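Long-range contact in 3,6-diketocamphane 1,6-monooxygenase (Pseudomonas putida, PDB 4UWM), which catalyses the FMNH2- and O2-dependent Baeyer-Villiger oxidation of a diketocamphane to its lactone, a step in the degradation of (-)-camphor: residues 156-161 and 170-175. Residues are numbered along the deposited sequence; the frame is centred on the assembly and turned at random.
Sequences REPFFH and YPEELE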
ATOM      1  N   ARG A 156      19.564  -3.322   9.136  1.00 21.67           N
ATOM      2  CA  ARG A 156      19.365  -2.588  10.386  1.00 23.81           C
ATOM      3  C   ARG A 156      20.696  -2.272  11.116  1.00 24.23           C
ATOM      4  O   ARG A 156      20.754  -2.316  12.343  1.00 26.18           O
ATOM      5  CB  ARG A 156      18.376  -3.314  11.313  1.00 24.11           C
ATOM      6  CG  ARG A 156      16.964  -3.361  10.726  1.00 25.70           C
ATOM      7  CD  ARG A 156      15.980  -4.066  11.635  1.00 22.64           C
ATOM      8  NE  ARG A 156      15.486  -3.232  12.739  1.00 24.26           N
ATOM      9  CZ  ARG A 156      15.750  -3.479  14.024  1.00 24.97           C
ATOM     10  NH1 ARG A 156      16.506  -4.509  14.357  1.00 26.99           N
ATOM     11  NH2 ARG A 156      15.271  -2.705  14.971  1.00 27.13           N
ATOM     12  N   GLU A 157      21.750  -2.025  10.345  1.00 26.85           N
ATOM     13  CA  GLU A 157      23.017  -1.535  10.887  0.60 26.37           C
ATOM     14  C   GLU A 157      23.148  -0.060  10.511  1.00 29.19           C
ATOM     15  O   GLU A 157      22.883   0.313   9.362  1.00 26.02           O
ATOM     16  CB  GLU A 157      24.217  -2.331  10.342  0.60 29.73           C
ATOM     17  CG  GLU A 157      24.344  -3.762  10.867  0.60 32.81           C
ATOM     18  CD  GLU A 157      25.081  -3.879  12.196  0.60 39.89           C
ATOM     19  OE1 GLU A 157      25.019  -2.958  13.046  0.60 34.63           O
ATOM     20  OE2 GLU A 157      25.737  -4.922  12.399  0.60 51.41           O
ATOM     21  N   PRO A 158      23.570   0.790  11.471  1.00 28.57           N
ATOM     22  CA  PRO A 158      23.638   2.217  11.164  1.00 23.80           C
ATOM     23  C   PRO A 158      24.512   2.570   9.965  1.00 21.18           C
ATOM     24  O   PRO A 158      25.561   1.977   9.764  1.00 33.51           O
ATOM     25  CB  PRO A 158      24.163   2.840  12.473  1.00 27.98           C
ATOM     26  CG  PRO A 158      23.763   1.858  13.534  1.00 28.54           C
ATOM     27  CD  PRO A 158      23.904   0.513  12.884  1.00 26.75           C
ATOM     28  N   PHE A 159      24.028   3.502   9.154  1.00 19.21           N
ATOM     29  CA  PHE A 159      24.768   4.096   8.046  1.00 19.12           C
ATOM     30  C   PHE A 159      24.048   5.367   7.647  1.00 19.97           C
ATOM     31  O   PHE A 159      22.893   5.602   8.042  1.00 26.06           O
ATOM     32  CB  PHE A 159      24.871   3.129   6.853  1.00 20.68           C
ATOM     33  CG  PHE A 159      23.569   2.962   6.089  1.00 22.75           C
ATOM     34  CD1 PHE A 159      22.550   2.169   6.598  1.00 24.44           C
ATOM     35  CD2 PHE A 159      23.357   3.637   4.882  1.00 23.75           C
ATOM     36  CE1 PHE A 159      21.348   2.022   5.901  1.00 24.62           C
ATOM     37  CE2 PHE A 159      22.156   3.492   4.186  1.00 26.42           C
ATOM     38  CZ  PHE A 159      21.156   2.680   4.701  1.00 21.12           C
ATOM     39  N   PHE A 160      24.717   6.207   6.875  1.00 22.11           N
ATOM     40  CA  PHE A 160      24.030   7.255   6.146  1.00 24.96           C
ATOM     41  C   PHE A 160      24.634   7.320   4.766  1.00 28.79           C
ATOM     42  O   PHE A 160      25.841   7.183   4.615  1.00 29.46           O
ATOM     43  CB  PHE A 160      24.105   8.616   6.843  1.00 23.49           C
ATOM     44  CG  PHE A 160      23.131   9.616   6.288  1.00 23.84           C
ATOM     45  CD1 PHE A 160      21.809   9.628   6.728  1.00 22.34           C
ATOM     46  CD2 PHE A 160      23.518  10.523   5.311  1.00 23.43           C
ATOM     47  CE1 PHE A 160      20.895  10.533   6.208  1.00 27.76           C
ATOM     48  CE2 PHE A 160      22.606  11.429   4.783  1.00 30.06           C
ATOM     49  CZ  PHE A 160      21.288  11.437   5.233  1.00 27.11           C
ATOM     50  N   HIS A 161      23.792   7.512   3.753  1.00 25.60           N
ATOM     51  CA  HIS A 161      24.248   7.456   2.385  1.00 25.41           C
ATOM     52  C   HIS A 161      23.813   8.714   1.665  1.00 29.37           C
ATOM     53  O   HIS A 161      22.632   9.043   1.634  1.00 26.63           O
ATOM     54  CB  HIS A 161      23.681   6.211   1.681  1.00 28.91           C
ATOM     55  CG  HIS A 161      24.028   6.129   0.228  1.00 34.35           C
ATOM     56  ND1 HIS A 161      25.201   5.568  -0.228  1.00 40.95           N
ATOM     57  CD2 HIS A 161      23.365   6.563  -0.870  1.00 37.57           C
ATOM     58  CE1 HIS A 161      25.238   5.646  -1.546  1.00 45.45           C
ATOM     59  NE2 HIS A 161      24.139   6.251  -1.958  1.00 40.62           N
ATOM     60  N   TYR A 170      20.214   4.578   8.170  1.00 21.24           N
ATOM     61  CA  TYR A 170      19.604   3.851   9.281  1.00 21.96           C
ATOM     62  C   TYR A 170      20.193   4.420  10.574  1.00 29.07           C
ATOM     63  O   TYR A 170      21.411   4.478  10.695  1.00 25.00           O
ATOM     64  CB  TYR A 170      19.838   2.341   9.175  1.00 20.10           C
ATOM     65  CG  TYR A 170      18.993   1.567  10.163  1.00 22.95           C
ATOM     66  CD1 TYR A 170      17.647   1.248   9.892  1.00 24.97           C
ATOM     67  CD2 TYR A 170      19.506   1.219  11.406  1.00 28.77           C
ATOM     68  CE1 TYR A 170      16.871   0.561  10.830  1.00 22.01           C
ATOM     69  CE2 TYR A 170      18.743   0.556  12.340  1.00 26.87           C
ATOM     70  CZ  TYR A 170      17.433   0.225  12.063  1.00 29.01           C
ATOM     71  OH  TYR A 170      16.722  -0.444  13.051  1.00 26.55           O
ATOM     72  N   PRO A 171      19.332   4.868  11.522  1.00 27.16           N
ATOM     73  CA  PRO A 171      19.831   5.609  12.684  1.00 30.93           C
ATOM     74  C   PRO A 171      20.382   4.731  13.799  1.00 29.04           C
ATOM     75  O   PRO A 171      20.071   3.535  13.877  1.00 24.00           O
ATOM     76  CB  PRO A 171      18.584   6.354  13.184  1.00 27.59           C
ATOM     77  CG  PRO A 171      17.455   5.459  12.814  1.00 27.49           C
ATOM     78  CD  PRO A 171      17.856   4.758  11.538  1.00 26.70           C
ATOM     79  N   GLU A 172      21.211   5.344  14.637  1.00 30.09           N
ATOM     80  CA  GLU A 172      21.678   4.695  15.852  0.60 31.17           C
ATOM     81  C   GLU A 172      20.551   4.751  16.871  1.00 26.61           C
ATOM     82  O   GLU A 172      19.741   5.684  16.858  1.00 29.06           O
ATOM     83  CB  GLU A 172      22.941   5.394  16.389  0.60 36.44           C
ATOM     84  CG  GLU A 172      24.168   5.237  15.492  0.60 33.83           C
ATOM     85  CD  GLU A 172      25.356   6.083  15.923  0.60 39.67           C
ATOM     86  OE1 GLU A 172      25.158   7.140  16.557  0.60 39.12           O
ATOM     87  OE2 GLU A 172      26.501   5.698  15.608  0.60 47.58           O
ATOM     88  N   GLU A 173      20.479   3.741  17.737  1.00 27.95           N
ATOM     89  CA  GLU A 173      19.537   3.769  18.864  1.00 31.68           C
ATOM     90  C   GLU A 173      19.829   4.989  19.745  1.00 40.51           C
ATOM     91  O   GLU A 173      20.986   5.397  19.874  1.00 39.97           O
ATOM     92  CB  GLU A 173      19.667   2.502  19.725  1.00 31.05           C
ATOM     93  CG  GLU A 173      19.507   1.191  18.986  1.00 37.07           C
ATOM     94  CD  GLU A 173      18.052   0.767  18.804  1.00 36.14           C
ATOM     95  OE1 GLU A 173      17.153   1.503  19.242  1.00 36.45           O
ATOM     96  OE2 GLU A 173      17.806  -0.313  18.223  1.00 44.58           O
ATOM     97  N   LEU A 174      18.792   5.570  20.347  1.00 50.34           N
ATOM     98  CA  LEU A 174      18.971   6.734  21.223  1.00 54.30           C
ATOM     99  C   LEU A 174      19.605   6.338  22.564  1.00 56.60           C
ATOM    100  O   LEU A 174      19.395   5.228  23.052  1.00 53.08           O
ATOM    101  CB  LEU A 174      17.650   7.487  21.433  1.00 45.29           C
ATOM    102  CG  LEU A 174      16.964   8.089  20.199  1.00 50.12           C
ATOM    103  CD1 LEU A 174      15.561   8.594  20.518  1.00 44.21           C
ATOM    104  CD2 LEU A 174      17.799   9.185  19.545  1.00 45.03           C
ATOM    105  N   GLU A 175      20.389   7.247  23.141  1.00 72.33           N
ATOM    106  CA  GLU A 175      21.117   6.973  24.385  1.00 76.90           C
ATOM    107  C   GLU A 175      20.498   7.695  25.572  1.00 69.81           C
ATOM    108  O   GLU A 175      19.335   7.473  25.894  1.00 70.49           O
ATOM    109  CB  GLU A 175      22.594   7.346  24.254  1.00 83.00           C
ATOM    110  CG  GLU A 175      23.375   6.451  23.303  1.00 96.44           C
ATOM    111  CD  GLU A 175      24.828   6.294  23.705  1.00111.84           C
ATOM    112  OE1 GLU A 175      25.093   5.686  24.765  1.00116.70           O
ATOM    113  OE2 GLU A 175      25.708   6.767  22.955  1.00112.53           O
TER
HETATM  114  O   HOH W   1      15.659  -2.280  17.941  1.00 34.27           O
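Arg156, where the chain leaves helix 139-155 with positive phi, sets its CA over the centre of one face of the Tyr170 ring. This CA stands 3.8 Å from the centroid of that ring, only 11° off the normal, a CH-pi contact, while CD of Pro171 rests on the opposite face. The ring thus lies between Arg156 CA across the contact and its own neighbour Pro171, whose CD sits off towards the rim, reaching this slot because its CG is anti to the backbone N (chi1 -169°). Beyond CA, the arginine runs past the phenol hydroxyl, bends at chi3 and brings NH2 to the carbonyl of Ala186; in the guanidinium plane a water, 3.0 Å from NH2, hands the link on to OE2 of Glu173. With an alanine at Tyr170, the CA of Arg156 would probably lose the surface beneath it and a gap would open beside Pro171. Further along, Pro158 sets CB and CG against CG of Glu172, and its CA approaches O of Tyr170 at 3.2 Å in a CA-H...O contact. Phe159 then pairs with Tyr170 through two backbone hydrogen bonds, Phe159 N to Tyr170 O at 3.2 Å and Tyr170 N to Phe159 O at 2.9 Å. With CG between the backbone N and the carbonyl carbon (chi1 73°), the Phe159 ring puts one face, near its rim, over Tyr170 N, and CE1 3.6 Å from Tyr170 CB; Lys152 adds a cation-pi partner. Such a hydrogen-bonded antiparallel pair, closing the open end of a two-stranded beta hairpin, 159-162 with 167-170, here belongs to an excursion from the TIM barrel of the bacterial luciferase family, far from the FMN and beside the dimer partner.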